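Long-range contact in glycosyl hydrolase, family 31/fibronectin type III domain protein (Clostridium perfringens, PDB 4UAP), which binds N-acetylgalactosamine through a calcium-containing beta-sandwich carbohydrate-binding module, probably helping its parent glycoside hydrolase to engage galacto-configured glycans: residues K65-R75 against A141-K150. Sequence-based numbering, arbitrary orientation.
Sequences KTLENFTIYNR and AINEIEFYEK. With CA (calcium ion), chain D; NGA (2-acetamido-2-deoxy-beta-D-galactopyranose), chain C.
Phe70 and Phe147 sit opposite one another as a non-hydrogen-bonded pair of antiparallel strands 69-74 and 141-149, side chains alongside and pointing the same way. Phe70 CB lies over one face of the Phe147 ring, 3.5 Å from Phe147 CD2. CG of Phe70 sits between its backbone N and carbonyl carbon (chi1 62°), which swings the ring away from strand 141-149. Ile72 continues this tightly packed apolar face, its branched side chain filling space against Ile145 (CG1 to CG1 4.0 Å) and Ile142. The other face is polar. There Glu146 OE1 accepts two phenol protons from opposite faces of its carboxylate, from Tyr73 OH (2.8 Å) and Tyr148 OH; tyrosine's long ring carries a hydroxyl out to the acid. The loose, solvent side is the Tyr148-Lys150 end, where Glu68 N and, weakly, Asn69 N bond Tyr148 O in a classic beta bulge and a water joins Lys65 NZ to Glu149 OE1. At the other end Arg75 CD passes 3.6 Å from Ala141 CB, and arginine's long, extended chain brings NH1 to both O3 (2.9 Å) and O4 of the sugar. Glu144 suits calcium with its carboxylate: OE2 binds the metal beside Asn143 O, and OE1 accepts from Gly27 N. Strand 113-118 pairs with the other edge of 64-74, and strands 87-96 and 125-133 of the opposing sandwich sheet pack on the phenylalanine-isoleucine face through Ala92, Met87 and Ile128.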
ATOM      1  N   LYS A  65       1.443 -14.169  12.255  1.00 14.58           N
ATOM      2  CA  LYS A  65       1.071 -14.961  11.096  1.00 15.83           C
ATOM      3  C   LYS A  65       2.317 -15.319  10.315  1.00 16.74           C
ATOM      4  O   LYS A  65       3.226 -14.501  10.189  1.00 10.33           O
ATOM      5  CB  LYS A  65       0.094 -14.198  10.197  1.00 16.03           C
ATOM      6  CG  LYS A  65      -1.187 -13.788  10.893  1.00 25.94           C
ATOM      7  CD  LYS A  65      -2.066 -14.996  11.184  1.00 25.93           C
ATOM      8  CE  LYS A  65      -3.269 -14.603  12.036  1.00 33.44           C
ATOM      9  NZ  LYS A  65      -4.204 -15.746  12.245  1.00 35.88           N
ATOM     10  N   THR A  66       2.366 -16.539   9.795  1.00 14.37           N
ATOM     11  CA  THR A  66       3.436 -16.904   8.880  1.00 13.26           C
ATOM     12  C   THR A  66       2.937 -16.647   7.459  1.00 14.13           C
ATOM     13  O   THR A  66       1.928 -17.202   7.035  1.00 14.68           O
ATOM     14  CB  THR A  66       3.879 -18.371   9.081  1.00 17.17           C
ATOM     15  OG1 THR A  66       2.749 -19.232   8.950  1.00 19.63           O
ATOM     16  CG2 THR A  66       4.439 -18.551  10.499  1.00 14.79           C
ATOM     17  N   LEU A  67       3.653 -15.786   6.741  1.00 10.41           N
ATOM     18  CA  LEU A  67       3.197 -15.269   5.450  1.00 11.55           C
ATOM     19  C   LEU A  67       4.017 -15.784   4.274  1.00 12.91           C
ATOM     20  O   LEU A  67       5.245 -15.800   4.325  1.00 10.93           O
ATOM     21  CB  LEU A  67       3.250 -13.734   5.454  1.00 11.44           C
ATOM     22  CG  LEU A  67       2.427 -13.004   6.516  1.00 15.85           C
ATOM     23  CD1 LEU A  67       2.675 -11.496   6.466  1.00 19.36           C
ATOM     24  CD2 LEU A  67       0.944 -13.330   6.333  1.00 20.05           C
ATOM     25  N   GLU A  68       3.337 -16.188   3.207  1.00 10.65           N
ATOM     26  CA  GLU A  68       4.020 -16.476   1.948  1.00 14.27           C
ATOM     27  C   GLU A  68       4.426 -15.167   1.258  1.00 12.23           C
ATOM     28  O   GLU A  68       5.540 -15.038   0.754  1.00 11.50           O
ATOM     29  CB  GLU A  68       3.133 -17.315   1.023  1.00 14.15           C
ATOM     30  CG  GLU A  68       2.832 -18.718   1.547  1.00 28.91           C
ATOM     31  CD  GLU A  68       4.009 -19.695   1.396  1.00 42.13           C
ATOM     32  OE1 GLU A  68       5.156 -19.248   1.150  1.00 34.02           O
ATOM     33  OE2 GLU A  68       3.776 -20.922   1.521  1.00 44.45           O
ATOM     34  N   ASN A  69       3.524 -14.189   1.250  1.00  9.31           N
ATOM     35  CA  ASN A  69       3.814 -12.895   0.627  1.00  9.24           C
ATOM     36  C   ASN A  69       2.804 -11.836   1.015  1.00  8.92           C
ATOM     37  O   ASN A  69       1.767 -12.148   1.594  1.00 10.05           O
ATOM     38  CB  ASN A  69       3.832 -13.022  -0.910  1.00  9.88           C
ATOM     39  CG  ASN A  69       2.424 -13.121  -1.517  1.00 16.24           C
ATOM     40  OD1 ASN A  69       1.649 -12.159  -1.501  1.00 12.86           O
ATOM     41  ND2 ASN A  69       2.100 -14.280  -2.066  1.00 14.13           N
ATOM     42  N   PHE A  70       3.095 -10.582   0.686  1.00  7.29           N
ATOM     43  CA  PHE A  70       2.002  -9.650   0.490  1.00  8.40           C
ATOM     44  C   PHE A  70       2.140  -9.059  -0.906  1.00  8.14           C
ATOM     45  O   PHE A  70       3.234  -9.015  -1.480  1.00  6.45           O
ATOM     46  CB  PHE A  70       1.925  -8.577   1.594  1.00  8.82           C
ATOM     47  CG  PHE A  70       3.127  -7.681   1.707  1.00  9.46           C
ATOM     48  CD1 PHE A  70       3.262  -6.568   0.889  1.00 10.98           C
ATOM     49  CD2 PHE A  70       4.085  -7.915   2.681  1.00 10.33           C
ATOM     50  CE1 PHE A  70       4.351  -5.728   1.021  1.00 13.59           C
ATOM     51  CE2 PHE A  70       5.188  -7.078   2.811  1.00 10.96           C
ATOM     52  CZ  PHE A  70       5.315  -5.983   1.987  1.00  8.82           C
ATOM     53  N   THR A  71       0.999  -8.664  -1.457  1.00  6.99           N
ATOM     54  CA  THR A  71       0.883  -8.235  -2.837  1.00  6.42           C
ATOM     55  C   THR A  71       0.186  -6.891  -2.900  1.00  9.43           C
ATOM     56  O   THR A  71      -0.947  -6.752  -2.434  1.00  6.63           O
ATOM     57  CB  THR A  71       0.090  -9.252  -3.672  1.00  9.26           C
ATOM     58  OG1 THR A  71       0.794 -10.505  -3.690  1.00 12.29           O
ATOM     59  CG2 THR A  71      -0.098  -8.748  -5.093  1.00  9.93           C
ATOM     60  N   ILE A  72       0.881  -5.911  -3.473  1.00  5.70           N
ATOM     61  CA  ILE A  72       0.362  -4.567  -3.650  1.00  8.11           C
ATOM     62  C   ILE A  72      -0.175  -4.449  -5.075  1.00  8.40           C
ATOM     63  O   ILE A  72       0.539  -4.744  -6.035  1.00  7.17           O
ATOM     64  CB  ILE A  72       1.458  -3.502  -3.394  1.00  8.02           C
ATOM     65  CG1 ILE A  72       2.057  -3.683  -1.984  1.00  8.44           C
ATOM     66  CG2 ILE A  72       0.893  -2.087  -3.576  1.00  7.32           C
ATOM     67  CD1 ILE A  72       3.303  -2.840  -1.715  1.00  8.80           C
ATOM     68  N   TYR A  73      -1.438  -4.052  -5.202  1.00  4.78           N
ATOM     69  CA  TYR A  73      -2.047  -3.864  -6.508  1.00  8.00           C
ATOM     70  C   TYR A  73      -1.979  -2.393  -6.903  1.00  7.85           C
ATOM     71  O   TYR A  73      -2.543  -1.521  -6.234  1.00  6.54           O
ATOM     72  CB  TYR A  73      -3.490  -4.364  -6.506  1.00  7.37           C
ATOM     73  CG  TYR A  73      -3.606  -5.870  -6.377  1.00  9.39           C
ATOM     74  CD1 TYR A  73      -3.531  -6.493  -5.129  1.00 10.62           C
ATOM     75  CD2 TYR A  73      -3.787  -6.673  -7.507  1.00 13.27           C
ATOM     76  CE1 TYR A  73      -3.636  -7.870  -5.011  1.00 15.31           C
ATOM     77  CE2 TYR A  73      -3.881  -8.056  -7.397  1.00 15.38           C
ATOM     78  CZ  TYR A  73      -3.815  -8.644  -6.153  1.00 16.12           C
ATOM     79  OH  TYR A  73      -3.925 -10.007  -6.050  1.00 20.31           O
ATOM     80  N   ASN A  74      -1.266  -2.128  -7.993  1.00  8.36           N
ATOM     81  CA  ASN A  74      -0.992  -0.768  -8.419  1.00  8.96           C
ATOM     82  C   ASN A  74      -2.033  -0.254  -9.400  1.00  9.01           C
ATOM     83  O   ASN A  74      -2.677  -1.031 -10.098  1.00  7.98           O
ATOM     84  CB  ASN A  74       0.398  -0.686  -9.044  1.00  9.22           C
ATOM     85  CG  ASN A  74       1.487  -1.027  -8.052  1.00 10.52           C
ATOM     86  OD1 ASN A  74       1.546  -0.444  -6.972  1.00  9.19           O
ATOM     87  ND2 ASN A  74       2.324  -2.005  -8.391  1.00  9.02           N
ATOM     88  N   ARG A  75      -2.191   1.063  -9.442  1.00  6.64           N
ATOM     89  CA  ARG A  75      -3.185   1.662 -10.319  1.00  7.53           C
ATOM     90  C   ARG A  75      -2.704   1.583 -11.761  1.00  7.26           C
ATOM     91  O   ARG A  75      -1.675   2.158 -12.110  1.00  9.51           O
ATOM     92  CB  ARG A  75      -3.468   3.114  -9.931  1.00  6.68           C
ATOM     93  CG  ARG A  75      -4.540   3.754 -10.813  1.00  9.64           C
ATOM     94  CD  ARG A  75      -4.676   5.232 -10.537  1.00  9.01           C
ATOM     95  NE  ARG A  75      -5.697   5.817 -11.394  1.00 13.58           N
ATOM     96  CZ  ARG A  75      -6.073   7.089 -11.331  1.00 18.32           C
ATOM     97  NH1 ARG A  75      -5.501   7.903 -10.450  1.00 11.95           N
ATOM     98  NH2 ARG A  75      -7.015   7.539 -12.146  1.00 14.68           N
ATOM     99  N   ALA A 141      -1.706   6.431  -5.652  1.00  4.61           N
ATOM    100  CA  ALA A 141      -2.906   5.615  -5.769  1.00  5.54           C
ATOM    101  C   ALA A 141      -2.540   4.150  -5.614  1.00  7.46           C
ATOM    102  O   ALA A 141      -1.660   3.645  -6.307  1.00  9.05           O
ATOM    103  CB  ALA A 141      -3.603   5.853  -7.113  1.00  5.97           C
ATOM    104  N   ILE A 142      -3.219   3.469  -4.698  1.00  6.77           N
ATOM    105  CA  ILE A 142      -3.040   2.036  -4.506  1.00  5.64           C
ATOM    106  C   ILE A 142      -4.409   1.359  -4.509  1.00  6.58           C
ATOM    107  O   ILE A 142      -5.316   1.804  -3.809  1.00  6.90           O
ATOM    108  CB  ILE A 142      -2.297   1.739  -3.183  1.00  5.52           C
ATOM    109  CG1 ILE A 142      -0.902   2.385  -3.205  1.00  7.33           C
ATOM    110  CG2 ILE A 142      -2.214   0.231  -2.938  1.00  5.41           C
ATOM    111  CD1 ILE A 142      -0.154   2.300  -1.842  1.00  8.73           C
ATOM    112  N   ASN A 143      -4.567   0.301  -5.305  1.00  6.87           N
ATOM    113  CA  ASN A 143      -5.849  -0.403  -5.391  1.00  5.55           C
ATOM    114  C   ASN A 143      -6.162  -1.252  -4.168  1.00  4.92           C
ATOM    115  O   ASN A 143      -7.286  -1.292  -3.693  1.00  6.51           O
ATOM    116  CB  ASN A 143      -5.881  -1.319  -6.621  1.00  5.96           C
ATOM    117  CG  ASN A 143      -5.645  -0.579  -7.909  1.00  7.90           C
ATOM    118  OD1 ASN A 143      -5.576   0.654  -7.932  1.00  6.09           O
ATOM    119  ND2 ASN A 143      -5.534  -1.330  -9.008  1.00  6.67           N
ATOM    120  N   GLU A 144      -5.158  -1.966  -3.680  1.00  5.71           N
ATOM    121  CA  GLU A 144      -5.385  -3.005  -2.686  1.00  7.64           C
ATOM    122  C   GLU A 144      -4.043  -3.541  -2.244  1.00  7.09           C
ATOM    123  O   GLU A 144      -3.085  -3.519  -3.012  1.00  7.05           O
ATOM    124  CB  GLU A 144      -6.247  -4.148  -3.261  1.00  7.47           C
ATOM    125  CG  GLU A 144      -6.713  -5.200  -2.213  1.00  8.32           C
ATOM    126  CD  GLU A 144      -8.048  -4.842  -1.556  1.00  9.62           C
ATOM    127  OE1 GLU A 144      -8.555  -5.635  -0.739  1.00 10.34           O
ATOM    128  OE2 GLU A 144      -8.600  -3.761  -1.854  1.00 10.31           O
ATOM    129  N   ILE A 145      -3.971  -4.006  -1.004  1.00  6.96           N
ATOM    130  CA  ILE A 145      -2.821  -4.767  -0.557  1.00  8.40           C
ATOM    131  C   ILE A 145      -3.360  -6.040   0.071  1.00 11.57           C
ATOM    132  O   ILE A 145      -4.207  -5.976   0.958  1.00  8.38           O
ATOM    133  CB  ILE A 145      -1.942  -3.981   0.445  1.00 10.34           C
ATOM    134  CG1 ILE A 145      -1.382  -2.720  -0.235  1.00  6.70           C
ATOM    135  CG2 ILE A 145      -0.807  -4.877   0.967  1.00  9.59           C
ATOM    136  CD1 ILE A 145      -0.554  -1.787   0.695  1.00  7.36           C
ATOM    137  N   GLU A 146      -2.899  -7.185  -0.432  1.00  8.91           N
ATOM    138  CA  GLU A 146      -3.353  -8.507   0.015  1.00 10.96           C
ATOM    139  C   GLU A 146      -2.242  -9.277   0.709  1.00 10.37           C
ATOM    140  O   GLU A 146      -1.088  -9.214   0.285  1.00 11.97           O
ATOM    141  CB  GLU A 146      -3.856  -9.336  -1.173  1.00 11.12           C
ATOM    142  CG  GLU A 146      -5.082  -8.776  -1.843  1.00 13.44           C
ATOM    143  CD  GLU A 146      -5.623  -9.697  -2.904  1.00 21.30           C
ATOM    144  OE1 GLU A 146      -4.838 -10.515  -3.435  1.00 21.09           O
ATOM    145  OE2 GLU A 146      -6.832  -9.605  -3.205  1.00 26.12           O
ATOM    146  N   PHE A 147      -2.599 -10.021   1.754  1.00  8.63           N
ATOM    147  CA  PHE A 147      -1.631 -10.812   2.515  1.00 11.09           C
ATOM    148  C   PHE A 147      -1.949 -12.300   2.363  1.00 14.97           C
ATOM    149  O   PHE A 147      -3.095 -12.716   2.521  1.00 14.94           O
ATOM    150  CB  PHE A 147      -1.639 -10.391   3.996  1.00 11.87           C
ATOM    151  CG  PHE A 147      -1.169  -8.977   4.216  1.00 10.52           C
ATOM    152  CD1 PHE A 147      -2.019  -7.907   3.980  1.00 11.21           C
ATOM    153  CD2 PHE A 147       0.132  -8.719   4.615  1.00 12.31           C
ATOM    154  CE1 PHE A 147      -1.585  -6.603   4.149  1.00  9.44           C
ATOM    155  CE2 PHE A 147       0.576  -7.426   4.797  1.00 10.73           C
ATOM    156  CZ  PHE A 147      -0.285  -6.360   4.559  1.00 10.11           C
ATOM    157  N   TYR A 148      -0.941 -13.091   2.022  1.00  9.17           N
ATOM    158  CA  TYR A 148      -1.142 -14.521   1.777  1.00 12.27           C
ATOM    159  C   TYR A 148      -0.447 -15.350   2.844  1.00 14.36           C
ATOM    160  O   TYR A 148       0.778 -15.297   2.987  1.00 11.77           O
ATOM    161  CB  TYR A 148      -0.633 -14.908   0.386  1.00 14.39           C
ATOM    162  CG  TYR A 148      -1.535 -14.431  -0.726  1.00 14.50           C
ATOM    163  CD1 TYR A 148      -1.449 -13.130  -1.212  1.00 14.89           C
ATOM    164  CD2 TYR A 148      -2.482 -15.278  -1.279  1.00 17.82           C
ATOM    165  CE1 TYR A 148      -2.284 -12.689  -2.230  1.00 17.08           C
ATOM    166  CE2 TYR A 148      -3.316 -14.855  -2.290  1.00 22.58           C
ATOM    167  CZ  TYR A 148      -3.221 -13.562  -2.761  1.00 22.61           C
ATOM    168  OH  TYR A 148      -4.066 -13.154  -3.765  1.00 22.71           O
ATOM    169  N   GLU A 149      -1.232 -16.110   3.596  1.00 11.87           N
ATOM    170  CA  GLU A 149      -0.699 -16.889   4.706  1.00 17.00           C
ATOM    171  C   GLU A 149      -0.075 -18.205   4.225  1.00 20.33           C
ATOM    172  O   GLU A 149      -0.542 -18.813   3.260  1.00 19.06           O
ATOM    173  CB  GLU A 149      -1.807 -17.160   5.732  1.00 17.35           C
ATOM    174  CG  GLU A 149      -1.300 -17.723   7.059  1.00 30.70           C
ATOM    175  CD  GLU A 149      -2.401 -17.883   8.102  1.00 34.51           C
ATOM    176  OE1 GLU A 149      -3.599 -17.809   7.745  1.00 39.57           O
ATOM    177  OE2 GLU A 149      -2.058 -18.081   9.288  1.00 38.48           O
ATOM    178  N   LYS A 150       0.990 -18.639   4.892  1.00 20.90           N
ATOM    179  CA  LYS A 150       1.584 -19.931   4.585  1.00 24.07           C
ATOM    180  C   LYS A 150       0.677 -21.026   5.131  1.00 36.23           C
ATOM    181  O   LYS A 150       0.520 -21.154   6.350  1.00 33.59           O
ATOM    182  CB  LYS A 150       2.993 -20.053   5.167  1.00 22.78           C
ATOM    183  CG  LYS A 150       3.715 -21.358   4.801  1.00 27.79           C
ATOM    184  CD  LYS A 150       5.169 -21.321   5.259  1.00 28.23           C
ATOM    185  CE  LYS A 150       5.949 -22.568   4.853  1.00 30.33           C
ATOM    186  NZ  LYS A 150       5.463 -23.790   5.552  1.00 33.72           N
TER
HETATM  187 CA    CA D 202      -9.336  -1.772  -2.781  1.00  7.87          CA
HETATM  188  C1  NGA C 201      -6.168  13.275 -11.255  1.00 33.04           C
HETATM  189  C2  NGA C 201      -6.644  11.840 -11.465  1.00 24.90           C
HETATM  190  C3  NGA C 201      -7.204  11.295 -10.168  1.00 19.79           C
HETATM  191  C4  NGA C 201      -6.170  11.491  -9.068  1.00 17.64           C
HETATM  192  C5  NGA C 201      -5.910  12.989  -8.907  1.00 16.62           C
HETATM  193  C6  NGA C 201      -4.879  13.384  -7.857  1.00 21.30           C
HETATM  194  C7  NGA C 201      -7.538  10.967 -13.592  1.00 34.18           C
HETATM  195  C8  NGA C 201      -8.689  11.000 -14.556  1.00 28.63           C
HETATM  196  N2  NGA C 201      -7.655  11.763 -12.521  1.00 28.96           N
HETATM  197  O1  NGA C 201      -5.315  13.606 -12.325  1.00 38.69           O
HETATM  198  O3  NGA C 201      -7.527   9.942 -10.381  1.00 20.64           O
HETATM  199  O4  NGA C 201      -4.982  10.828  -9.443  1.00 16.40           O
HETATM  200  O5  NGA C 201      -5.387  13.486 -10.104  1.00 28.17           O
HETATM  201  O6  NGA C 201      -4.652  14.790  -7.914  1.00 13.30           O
HETATM  202  O7  NGA C 201      -6.562  10.236 -13.813  1.00 23.92           O
HETATM  203  O   HOH W   1      -5.355 -16.664   9.773  1.00 37.06           O
HETATM  204  O   HOH W   2       0.118   1.979  -7.265  1.00  6.03           O